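Local coordinates for protein (S)-2-haloacid dehalogenase 4A (Burkholderia cepacia, PDB 2NO4) that catalyses the hydrolytic dehalogenation of short-chain (S)-2-haloalkanoic acids to (R)-2-hydroxyalkanoic acids, with inversion of configuration, at residues V124-N129 / E133-A138; T24-H29 / K140-D145; S150-D155 / Y167-D172; V181-V184 / D190-G193. All blocks are in the same frame, centred on the assembly; numbering follows the deposited sequence.

Interaction 1 of 4, residues V124-N129 / E133-A138; sequences VAILSN and EMLQAA. With SO4 (sulfate ion), chain H; SO4 (sulfate ion), chain I.
The hydroxyl OG of S128, whose CB rests against L135, has a polar partner on two fronts: it donates to O1 of a bound sulfate (S128 OG to O1 2.8 Å) and accepts from the backbone N of G130. The next residue holds the same ion through its backbone, N129 N reaching sulfate O3 at 2.8 Å and nearly straight, with 169° at the hydrogen. K161 NZ and the backbone N atoms of A21 and Y22 complete the grip. One methyl of L135 bridges two strand residues, CD1 lying 3.6 Å from S128 CB and 4.1 Å from I126 CG2. In I126 that branch stands anti to the backbone N (CG1 takes chi1 -75°), which places CG2 beside the helix. A second sulfate sits on the first turn of the helix segment, where E133 N donates to its O4 at 2.8 Å. S128 and N129 bind the haloacid substrate, so the first sulfate, itself probably from the crystallisation liquor, probably marks that pocket. Strand 123-128 and helix 132-141 open a beta-alpha-beta unit of the Rossmann-like HAD core, and S128, at the strand's C-terminal end, occupies the motif II position.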
loop_
_atom_site.group_PDB
_atom_site.type_symbol
_atom_site.label_atom_id
_atom_site.label_comp_id
_atom_site.label_asym_id
_atom_site.label_seq_id
_atom_site.Cartn_x
_atom_site.Cartn_y
_atom_site.Cartn_z
ATOM N N VAL B 124 23.094 -18.199 -0.914
ATOM C CA VAL B 124 22.682 -16.941 -1.491
ATOM C C VAL B 124 21.370 -17.203 -2.214
ATOM O O VAL B 124 21.317 -17.963 -3.189
ATOM C CB VAL B 124 23.760 -16.349 -2.450
ATOM C CG1 VAL B 124 23.269 -14.982 -3.041
ATOM C CG2 VAL B 124 25.130 -16.206 -1.730
ATOM N N ALA B 125 20.293 -16.598 -1.715
ATOM C CA ALA B 125 18.956 -16.861 -2.266
ATOM C C ALA B 125 18.202 -15.540 -2.480
ATOM O O ALA B 125 18.519 -14.519 -1.847
ATOM C CB ALA B 125 18.160 -17.814 -1.310
ATOM N N ILE B 126 17.247 -15.556 -3.398
ATOM C CA ILE B 126 16.275 -14.464 -3.524
ATOM C C ILE B 126 14.941 -14.930 -2.872
ATOM O O ILE B 126 14.564 -16.116 -2.971
ATOM C CB ILE B 126 16.092 -14.049 -5.014
ATOM C CG1 ILE B 126 17.304 -13.228 -5.486
ATOM C CG2 ILE B 126 14.751 -13.254 -5.248
ATOM C CD1 ILE B 126 17.314 -12.934 -6.961
ATOM N N LEU B 127 14.269 -14.011 -2.164
ATOM C CA LEU B 127 12.875 -14.213 -1.732
ATOM C C LEU B 127 12.072 -12.999 -2.250
ATOM O O LEU B 127 12.312 -11.831 -1.834
ATOM C CB LEU B 127 12.794 -14.346 -0.199
ATOM C CG LEU B 127 11.363 -14.482 0.352
ATOM C CD1 LEU B 127 10.768 -15.862 -0.109
ATOM C CD2 LEU B 127 11.307 -14.275 1.878
ATOM N N SER B 128 11.168 -13.265 -3.187
ATOM C CA SER B 128 10.531 -12.203 -3.969
ATOM C C SER B 128 9.021 -12.385 -4.091
ATOM O O SER B 128 8.526 -13.514 -4.225
ATOM C CB SER B 128 11.138 -12.188 -5.386
ATOM O OG SER B 128 10.545 -11.147 -6.180
ATOM N N ASN B 129 8.287 -11.273 -4.116
ATOM C CA ASN B 129 6.885 -11.298 -4.592
ATOM C C ASN B 129 6.721 -11.747 -6.043
ATOM O O ASN B 129 5.637 -12.177 -6.424
ATOM C CB ASN B 129 6.234 -9.906 -4.483
ATOM C CG ASN B 129 6.029 -9.459 -3.047
ATOM O OD1 ASN B 129 5.736 -10.266 -2.154
ATOM N ND2 ASN B 129 6.154 -8.137 -2.821
ATOM N N GLU B 133 8.239 -16.750 -13.723
ATOM C CA GLU B 133 8.426 -16.336 -15.106
ATOM C C GLU B 133 9.019 -14.925 -15.280
ATOM O O GLU B 133 10.004 -14.751 -16.018
ATOM C CB GLU B 133 7.150 -16.450 -15.940
ATOM C CG GLU B 133 7.483 -16.222 -17.417
ATOM C CD GLU B 133 6.282 -16.158 -18.306
ATOM O OE1 GLU B 133 6.376 -15.490 -19.376
ATOM O OE2 GLU B 133 5.241 -16.779 -17.943
ATOM N N MET B 134 8.416 -13.915 -14.633
ATOM C CA MET B 134 8.955 -12.556 -14.721
ATOM C C MET B 134 10.350 -12.434 -14.056
ATOM O O MET B 134 11.243 -11.776 -14.589
ATOM C CB MET B 134 7.947 -11.526 -14.162
ATOM C CG MET B 134 7.825 -11.480 -12.644
ATOM S SD MET B 134 6.555 -10.325 -12.115
ATOM C CE MET B 134 7.470 -8.750 -12.313
ATOM N N LEU B 135 10.536 -13.095 -12.922
ATOM C CA LEU B 135 11.754 -12.939 -12.145
ATOM C C LEU B 135 12.937 -13.639 -12.839
ATOM O O LEU B 135 14.039 -13.082 -12.913
ATOM C CB LEU B 135 11.584 -13.527 -10.755
ATOM C CG LEU B 135 12.162 -12.782 -9.545
ATOM C CD1 LEU B 135 12.266 -13.804 -8.433
ATOM C CD2 LEU B 135 13.506 -12.085 -9.759
ATOM N N GLN B 136 12.698 -14.858 -13.324
ATOM C CA GLN B 136 13.717 -15.614 -14.061
ATOM C C GLN B 136 14.229 -14.889 -15.302
ATOM O O GLN B 136 15.455 -14.827 -15.536
ATOM C CB GLN B 136 13.224 -17.038 -14.396
ATOM C CG GLN B 136 13.456 -18.033 -13.258
ATOM C CD GLN B 136 14.946 -18.101 -12.842
ATOM O OE1 GLN B 136 15.309 -17.783 -11.701
ATOM N NE2 GLN B 136 15.806 -18.484 -13.790
ATOM N N ALA B 137 13.309 -14.315 -16.076
ATOM C CA ALA B 137 13.678 -13.478 -17.215
ATOM C C ALA B 137 14.638 -12.338 -16.815
ATOM O O ALA B 137 15.667 -12.119 -17.472
ATOM C CB ALA B 137 12.427 -12.913 -17.925
ATOM N N ALA B 138 14.277 -11.603 -15.752
ATOM C CA ALA B 138 15.121 -10.480 -15.262
ATOM C C ALA B 138 16.471 -10.981 -14.761
ATOM O O ALA B 138 17.514 -10.376 -15.057
ATOM C CB ALA B 138 14.397 -9.677 -14.174
HETATM S S SO4 H . 10.119 -8.203 -4.294
HETATM O O1 SO4 H . 11.309 -8.713 -4.936
HETATM O O2 SO4 H . 9.034 -8.019 -5.252
HETATM O O3 SO4 H . 9.703 -9.022 -3.178
HETATM O O4 SO4 H . 10.516 -6.886 -3.802
HETATM S S SO4 I . 5.062 -18.873 -13.389
HETATM O O1 SO4 I . 5.670 -19.486 -14.575
HETATM O O2 SO4 I . 3.600 -18.802 -13.609
HETATM O O3 SO4 I . 5.363 -19.733 -12.223
HETATM O O4 SO4 I . 5.619 -17.514 -13.229
#

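Interaction 2 of 4, residues T24-H29 / K140-D145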
loop_
_atom_site.group_PDB
_atom_site.type_symbol
_atom_site.label_atom_id
_atom_site.label_comp_id
_atom_site.label_asym_id
_atom_site.label_seq_id
_atom_site.Cartn_x
_atom_site.Cartn_y
_atom_site.Cartn_z
ATOM N N THR B 24 15.988 -3.894 -4.844
ATOM C CA THR B 24 17.227 -4.224 -4.123
ATOM C C THR B 24 18.315 -4.691 -5.086
ATOM O O THR B 24 19.382 -4.081 -5.158
ATOM C CB THR B 24 16.936 -5.275 -3.048
ATOM O OG1 THR B 24 15.892 -4.784 -2.203
ATOM C CG2 THR B 24 18.196 -5.604 -2.163
ATOM N N LEU B 25 18.041 -5.779 -5.811
ATOM C CA LEU B 25 18.971 -6.292 -6.821
ATOM C C LEU B 25 18.644 -5.729 -8.193
ATOM O O LEU B 25 19.543 -5.524 -8.985
ATOM C CB LEU B 25 18.937 -7.831 -6.890
ATOM C CG LEU B 25 19.392 -8.553 -5.606
ATOM C CD1 LEU B 25 19.271 -10.064 -5.747
ATOM C CD2 LEU B 25 20.816 -8.129 -5.165
ATOM N N LEU B 26 17.354 -5.481 -8.438
ATOM C CA LEU B 26 16.827 -5.006 -9.723
ATOM C C LEU B 26 16.273 -3.599 -9.546
ATOM O O LEU B 26 15.550 -3.319 -8.593
ATOM C CB LEU B 26 15.711 -5.926 -10.221
ATOM C CG LEU B 26 16.136 -7.378 -10.470
ATOM C CD1 LEU B 26 14.949 -8.251 -10.894
ATOM C CD2 LEU B 26 17.234 -7.375 -11.546
ATOM N N ASP B 27 16.573 -2.743 -10.507
ATOM C CA ASP B 27 16.247 -1.318 -10.416
ATOM C C ASP B 27 14.839 -1.043 -10.978
ATOM O O ASP B 27 14.670 -0.978 -12.187
ATOM C CB ASP B 27 17.315 -0.544 -11.184
ATOM C CG ASP B 27 17.199 0.931 -11.013
ATOM O OD1 ASP B 27 16.113 1.446 -10.665
ATOM O OD2 ASP B 27 18.227 1.583 -11.232
ATOM N N VAL B 28 13.837 -0.920 -10.115
ATOM C CA VAL B 28 12.445 -0.768 -10.614
ATOM C C VAL B 28 12.256 0.498 -11.526
ATOM O O VAL B 28 11.421 0.489 -12.450
ATOM C CB VAL B 28 11.312 -0.921 -9.493
ATOM C CG1 VAL B 28 11.354 -2.314 -8.833
ATOM C CG2 VAL B 28 11.365 0.179 -8.408
ATOM N N HIS B 29 13.082 1.527 -11.301
ATOM C CA HIS B 29 13.087 2.775 -12.103
ATOM C C HIS B 29 13.500 2.649 -13.586
ATOM O O HIS B 29 13.094 3.451 -14.403
ATOM C CB HIS B 29 13.939 3.856 -11.438
ATOM C CG HIS B 29 13.768 3.934 -9.955
ATOM N ND1 HIS B 29 14.751 3.537 -9.076
ATOM C CD2 HIS B 29 12.739 4.370 -9.191
ATOM C CE1 HIS B 29 14.335 3.723 -7.831
ATOM N NE2 HIS B 29 13.111 4.214 -7.873
ATOM N N LYS B 140 18.010 -13.818 -15.644
ATOM C CA LYS B 140 18.825 -14.273 -16.774
ATOM C C LYS B 140 19.426 -13.102 -17.556
ATOM O O LYS B 140 20.631 -13.106 -17.859
ATOM C CB LYS B 140 18.032 -15.186 -17.720
ATOM C CG LYS B 140 17.847 -16.616 -17.207
ATOM C CD LYS B 140 17.850 -17.600 -18.379
ATOM C CE LYS B 140 19.260 -17.713 -19.028
ATOM N NZ LYS B 140 19.249 -17.617 -20.545
ATOM N N ALA B 141 18.583 -12.119 -17.894
ATOM C CA ALA B 141 19.029 -10.947 -18.658
ATOM C C ALA B 141 20.184 -10.228 -17.991
ATOM O O ALA B 141 21.016 -9.626 -18.677
ATOM C CB ALA B 141 17.887 -9.971 -18.892
ATOM N N SER B 142 20.224 -10.255 -16.663
ATOM C CA SER B 142 21.272 -9.540 -15.926
ATOM C C SER B 142 22.408 -10.443 -15.424
ATOM O O SER B 142 23.266 -9.998 -14.656
ATOM C CB SER B 142 20.650 -8.738 -14.774
ATOM O OG SER B 142 19.849 -9.595 -13.966
ATOM N N LYS B 143 22.402 -11.704 -15.870
ATOM C CA LYS B 143 23.368 -12.756 -15.459
ATOM C C LYS B 143 23.476 -13.002 -13.947
ATOM O O LYS B 143 24.529 -13.440 -13.448
ATOM C CB LYS B 143 24.756 -12.529 -16.081
ATOM C CG LYS B 143 24.736 -12.490 -17.590
ATOM C CD LYS B 143 26.135 -12.209 -18.168
ATOM C CE LYS B 143 26.093 -12.057 -19.703
ATOM N NZ LYS B 143 25.324 -10.814 -20.099
ATOM N N LEU B 144 22.382 -12.731 -13.229
ATOM C CA LEU B 144 22.334 -12.919 -11.778
ATOM C C LEU B 144 22.077 -14.378 -11.427
ATOM O O LEU B 144 22.349 -14.811 -10.315
ATOM C CB LEU B 144 21.306 -11.986 -11.134
ATOM C CG LEU B 144 21.597 -10.481 -11.230
ATOM C CD1 LEU B 144 20.471 -9.635 -10.684
ATOM C CD2 LEU B 144 22.921 -10.118 -10.527
ATOM N N ASP B 145 21.567 -15.118 -12.410
ATOM C CA ASP B 145 21.353 -16.567 -12.377
ATOM C C ASP B 145 22.522 -17.367 -11.767
ATOM O O ASP B 145 22.332 -18.213 -10.884
ATOM C CB ASP B 145 21.017 -17.080 -13.819
ATOM C CG ASP B 145 22.009 -16.548 -14.932
ATOM O OD1 ASP B 145 23.210 -16.921 -15.006
ATOM O OD2 ASP B 145 21.557 -15.767 -15.773
#
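The CA atoms of L25 and L144, and of L26 and S142, lie nearest each other across two irregular pieces of backbone, both pairs 8.9 Å apart. Residues 24-29 form no regular helix or strand, while 140-145 run off the end of helix 132-141. That helix stops in a Schellman motif: K143, at positive phi (55°), is its C-prime residue, with L144 N returning to L139 O, and K143 N donating to K140 O at 3.0 Å. The reversal turns the chain so that the CB of L144 is directed at the 24-29 loop.

Three leucines meet there. The shortest approach is methyl to methyl, L26 CD2 to L144 CD1 at 4.0 Å, the two side chains passing alongside in opposite senses. The same L144 CD1 lies 4.5 Å from L25 CB, so a single methyl serves both loop leucines. T24 and L25 fill the last two positions of the first HAD signature motif, which starts at the nucleophile D20. T24 OG1 bonds D20 OD2 and S186 N, so the loop that carries this leucine pair runs directly on from the catalytic site.

S142 adds a looser touch, its OG 4.2 Å from L26 CD2. With chi1 at 53° the hydroxyl sits between the backbone N and the carbonyl carbon, turned back to its own helix, where it is hydrogen-bonded to A138 O. Further side chains enclose the leucines: A110 and L114 of helix 110-119 touch L25, A111 of that helix meets L144, and A138 and L104 pack on L26.

Interaction 3 of 4, residues S150-D155 / Y167-D172; sequences SCLSAD and YQFACD
L152 reaches helix 164-174 with both of its methyls, each finding a different residue. CD1 lies against the helix backbone itself, 3.8 Å from A170 CA, and stands 4.2 Å from A170 CB. CD2 goes to the phenyl group, 4.0 Å from F169 CE2. That same ring carbon is 3.9 Å from the backbone carbonyl S153 O. Methyl and carbonyl oxygen both come at the ring from oblique directions, and CE2 is the ring atom that makes both contacts. The benzyl group gets there because F169 CG is anti to the backbone N (chi1 -179°), which carries the ring across to the strand.

Around this first shell, the backbone sets the spacing. Strand 150-153 and the helix segment have axes 9.2 Å apart at closest approach and run in roughly opposite senses, at 147°. L127 of the neighbouring strand packs on both L152 and A170, while R173 and L174 lie further along the helix beside L152. An ST turn follows S153: its OG accepts from D155 N at 3.0 Å, and it is also hydrogen-bonded to G130 O.

Helix 164-174 thus lies over the edge strand of the parallel sheet, on its way across to strand 181-185. Its hold on that strand is through dispersion between alkyl and aromatic carbons, with S153 O adding at most a weak polar contribution at F169 CE2.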
loop_
_atom_site.group_PDB
_atom_site.type_symbol
_atom_site.label_atom_id
_atom_site.label_comp_id
_atom_site.label_asym_id
_atom_site.label_seq_id
_atom_site.Cartn_x
_atom_site.Cartn_y
_atom_site.Cartn_z
ATOM N N SER B 150 19.309 -20.255 -4.907
ATOM C CA SER B 150 17.885 -20.508 -4.833
ATOM C C SER B 150 17.104 -19.206 -5.071
ATOM O O SER B 150 17.559 -18.110 -4.748
ATOM C CB SER B 150 17.543 -21.136 -3.474
ATOM O OG SER B 150 16.147 -21.170 -3.237
ATOM N N CYS B 151 15.936 -19.348 -5.681
ATOM C CA CYS B 151 15.078 -18.219 -5.943
ATOM C C CYS B 151 13.690 -18.645 -5.506
ATOM O O CYS B 151 13.052 -19.524 -6.123
ATOM C CB CYS B 151 15.136 -17.855 -7.426
ATOM S SG CYS B 151 14.150 -16.396 -7.872
ATOM N N LEU B 152 13.231 -18.018 -4.424
ATOM C CA LEU B 152 11.943 -18.338 -3.799
ATOM C C LEU B 152 10.894 -17.257 -4.108
ATOM O O LEU B 152 11.182 -16.057 -4.059
ATOM C CB LEU B 152 12.147 -18.561 -2.311
ATOM C CG LEU B 152 13.149 -19.695 -2.050
ATOM C CD1 LEU B 152 13.486 -19.798 -0.590
ATOM C CD2 LEU B 152 12.602 -21.032 -2.580
ATOM N N SER B 153 9.688 -17.700 -4.458
ATOM C CA SER B 153 8.638 -16.808 -4.931
ATOM C C SER B 153 7.395 -16.821 -4.034
ATOM O O SER B 153 7.016 -17.887 -3.513
ATOM C CB SER B 153 8.248 -17.174 -6.352
ATOM O OG SER B 153 7.176 -16.340 -6.768
ATOM N N ALA B 154 6.754 -15.654 -3.881
ATOM C CA ALA B 154 5.419 -15.542 -3.232
ATOM C C ALA B 154 4.376 -16.419 -3.936
ATOM O O ALA B 154 3.393 -16.847 -3.326
ATOM C CB ALA B 154 4.927 -14.091 -3.264
ATOM N N ASP B 155 4.579 -16.611 -5.238
ATOM C CA ASP B 155 3.682 -17.362 -6.079
ATOM C C ASP B 155 3.597 -18.849 -5.696
ATOM O O ASP B 155 2.648 -19.521 -6.092
ATOM C CB ASP B 155 4.065 -17.228 -7.554
ATOM C CG ASP B 155 2.881 -17.499 -8.486
ATOM O OD1 ASP B 155 1.772 -16.952 -8.263
ATOM O OD2 ASP B 155 3.059 -18.244 -9.463
ATOM N N TYR B 167 8.261 -15.408 4.715
ATOM C CA TYR B 167 9.570 -15.523 5.354
ATOM C C TYR B 167 9.784 -16.947 5.900
ATOM O O TYR B 167 10.889 -17.481 5.812
ATOM C CB TYR B 167 9.752 -14.442 6.451
ATOM C CG TYR B 167 9.472 -13.045 5.895
ATOM C CD1 TYR B 167 10.316 -12.487 4.914
ATOM C CD2 TYR B 167 8.350 -12.312 6.308
ATOM C CE1 TYR B 167 10.073 -11.220 4.371
ATOM C CE2 TYR B 167 8.082 -11.024 5.752
ATOM C CZ TYR B 167 8.968 -10.493 4.792
ATOM O OH TYR B 167 8.752 -9.261 4.212
ATOM N N GLN B 168 8.728 -17.547 6.458
ATOM C CA GLN B 168 8.764 -18.934 6.960
ATOM C C GLN B 168 9.047 -19.922 5.829
ATOM O O GLN B 168 9.832 -20.849 6.006
ATOM C CB GLN B 168 7.452 -19.307 7.674
ATOM C CG GLN B 168 7.439 -20.716 8.310
ATOM C CD GLN B 168 8.516 -20.866 9.364
ATOM O OE1 GLN B 168 9.381 -21.725 9.257
ATOM N NE2 GLN B 168 8.482 -20.030 10.370
ATOM N N PHE B 169 8.403 -19.712 4.681
ATOM C CA PHE B 169 8.666 -20.469 3.445
ATOM C C PHE B 169 10.170 -20.529 3.089
ATOM O O PHE B 169 10.675 -21.596 2.714
ATOM C CB PHE B 169 7.833 -19.889 2.277
ATOM C CG PHE B 169 8.007 -20.617 0.960
ATOM C CD1 PHE B 169 7.510 -21.922 0.780
ATOM C CD2 PHE B 169 8.641 -19.996 -0.121
ATOM C CE1 PHE B 169 7.664 -22.591 -0.474
ATOM C CE2 PHE B 169 8.803 -20.665 -1.349
ATOM C CZ PHE B 169 8.313 -21.953 -1.520
ATOM N N ALA B 170 10.867 -19.390 3.192
ATOM C CA ALA B 170 12.315 -19.312 2.961
ATOM C C ALA B 170 13.102 -20.185 3.959
ATOM O O ALA B 170 14.015 -20.901 3.565
ATOM C CB ALA B 170 12.806 -17.803 3.022
ATOM N N CYS B 171 12.767 -20.088 5.251
ATOM C CA CYS B 171 13.356 -20.937 6.293
ATOM C C CYS B 171 13.158 -22.406 5.954
ATOM O O CYS B 171 14.116 -23.159 5.950
ATOM C CB CYS B 171 12.729 -20.656 7.658
ATOM S SG CYS B 171 13.147 -19.070 8.281
ATOM N N ASP B 172 11.919 -22.780 5.661
ATOM C CA ASP B 172 11.557 -24.148 5.250
ATOM C C ASP B 172 12.330 -24.643 4.029
ATOM O O ASP B 172 12.947 -25.719 4.076
ATOM C CB ASP B 172 10.041 -24.310 5.031
ATOM C CG ASP B 172 9.227 -24.071 6.298
ATOM O OD1 ASP B 172 9.769 -23.999 7.420
ATOM O OD2 ASP B 172 8.009 -23.927 6.176
#

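Interaction 4 of 4, residues V181-V184 / D190-G193; sequences VCFV and DLGG
Carboxylate against ring is the leading interaction between F183 and D190. The D190 group meets the outer edge of the phenyl ring, its CG in the ring plane and the two planes 85° apart, so its oxygens lie on opposite sides of that plane. OD1, which is oblique to the ring, comes to 3.3 Å from F183 CZ. OD2 is almost equally near, 3.4 Å from the same carbon, CZ of F183. With the carboxylate carbon at the rim, some mild attraction between the oxygens and the ring C-H groups is possible. Both side chains start out anti to their backbone N (chi1 -174° for F183); in D190 this torsion brings the end of the side chain to the ring, and the two cross at about a right angle.

Apolar contact comes from L191, the next helix residue. Its CD2 is 4.3 Å from F183 CD2, near the ring plane and at its edge, and 4.1 Å from the backbone carbonyl F183 O. T201 and R203 of strand 200-204 flank the same leucine.

Strong polar bonds tie the carboxylate to residues outside the two segments. OD1 of D190 is hydrogen-bonded to Y167 OH, and OD2 takes a salt bridge from K161 NZ together with a hydrogen bond to S185 OG. These partners are consistent with a fixed orientation of the carboxylate.

F183 and L191 join strand 181-185 to helix 188-197, the first half of a right-handed beta-alpha-beta unit. D190 closes the 185-190 region inferred to matter for catalysis, and it follows that strand as the motif IV acidic residue of HAD enzymes does.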
loop_
_atom_site.group_PDB
_atom_site.type_symbol
_atom_site.label_atom_id
_atom_site.label_comp_id
_atom_site.label_asym_id
_atom_site.label_seq_id
_atom_site.Cartn_x
_atom_site.Cartn_y
_atom_site.Cartn_z
ATOM N N VAL B 181 19.656 -16.294 9.111
ATOM C CA VAL B 181 19.431 -15.512 7.895
ATOM C C VAL B 181 19.801 -14.015 8.058
ATOM O O VAL B 181 19.344 -13.328 8.975
ATOM C CB VAL B 181 17.975 -15.674 7.420
ATOM C CG1 VAL B 181 17.618 -14.687 6.243
ATOM C CG2 VAL B 181 17.713 -17.141 7.037
ATOM N N CYS B 182 20.643 -13.549 7.149
ATOM C CA CYS B 182 20.790 -12.126 6.885
ATOM C C CYS B 182 19.859 -11.736 5.717
ATOM O O CYS B 182 20.024 -12.154 4.562
ATOM C CB CYS B 182 22.247 -11.768 6.571
ATOM S SG CYS B 182 22.464 -9.979 6.280
ATOM N N PHE B 183 18.871 -10.919 6.043
ATOM C CA PHE B 183 17.859 -10.548 5.068
ATOM C C PHE B 183 18.139 -9.152 4.539
ATOM O O PHE B 183 18.204 -8.193 5.319
ATOM C CB PHE B 183 16.436 -10.605 5.645
ATOM C CG PHE B 183 15.346 -10.346 4.585
ATOM C CD1 PHE B 183 14.941 -11.381 3.756
ATOM C CD2 PHE B 183 14.775 -9.076 4.413
ATOM C CE1 PHE B 183 13.958 -11.193 2.750
ATOM C CE2 PHE B 183 13.769 -8.866 3.425
ATOM C CZ PHE B 183 13.366 -9.929 2.600
ATOM N N VAL B 184 18.280 -9.031 3.220
ATOM C CA VAL B 184 18.728 -7.763 2.603
ATOM C C VAL B 184 17.655 -7.147 1.688
ATOM O O VAL B 184 17.197 -7.783 0.753
ATOM C CB VAL B 184 20.056 -7.934 1.795
ATOM C CG1 VAL B 184 20.499 -6.601 1.199
ATOM C CG2 VAL B 184 21.168 -8.520 2.706
ATOM N N ASP B 190 9.277 -4.519 3.782
ATOM C CA ASP B 190 9.824 -5.855 3.637
ATOM C C ASP B 190 10.814 -6.111 4.779
ATOM O O ASP B 190 10.787 -7.182 5.395
ATOM C CB ASP B 190 10.501 -5.941 2.262
ATOM C CG ASP B 190 10.945 -7.364 1.879
ATOM O OD1 ASP B 190 10.452 -8.366 2.466
ATOM O OD2 ASP B 190 11.805 -7.447 0.951
ATOM N N LEU B 191 11.666 -5.134 5.080
ATOM C CA LEU B 191 12.520 -5.183 6.292
ATOM C C LEU B 191 11.672 -5.249 7.585
ATOM O O LEU B 191 12.039 -5.931 8.516
ATOM C CB LEU B 191 13.519 -4.016 6.345
ATOM C CG LEU B 191 14.457 -3.979 5.121
ATOM C CD1 LEU B 191 14.879 -2.542 4.863
ATOM C CD2 LEU B 191 15.649 -4.927 5.295
ATOM N N GLY B 192 10.573 -4.506 7.635
ATOM C CA GLY B 192 9.667 -4.551 8.776
ATOM C C GLY B 192 9.111 -5.945 8.984
ATOM O O GLY B 192 9.197 -6.468 10.081
ATOM N N GLY B 193 8.592 -6.558 7.909
ATOM C CA GLY B 193 8.068 -7.914 7.967
ATOM C C GLY B 193 9.103 -8.974 8.312
ATOM O O GLY B 193 8.852 -9.817 9.183
#

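All four contacts belong to one Rossmann-like HAD core. Interactions 1, 3 and 4 each set a helix against the same parallel sheet, whose strands run in the order 150-153, 123-128, 16-19, 181-185, 200-204, 220-222. Interaction 1 is nested within the long chain loop closed by interaction 2; interactions 3 and 4 follow in series. Interactions 1 and 2 share helix 132-141, their centres about 9 Å apart, and A138 CB meets L26 CD1 at 3.6 Å. Interactions 3 and 4, about 12 Å apart between centres, touch where Y167 CE1 lies 4.0 Å from F183 CZ. Substrate-binding residues of interaction 1 and residues of the others inferred to matter for catalysis thus converge on one active site.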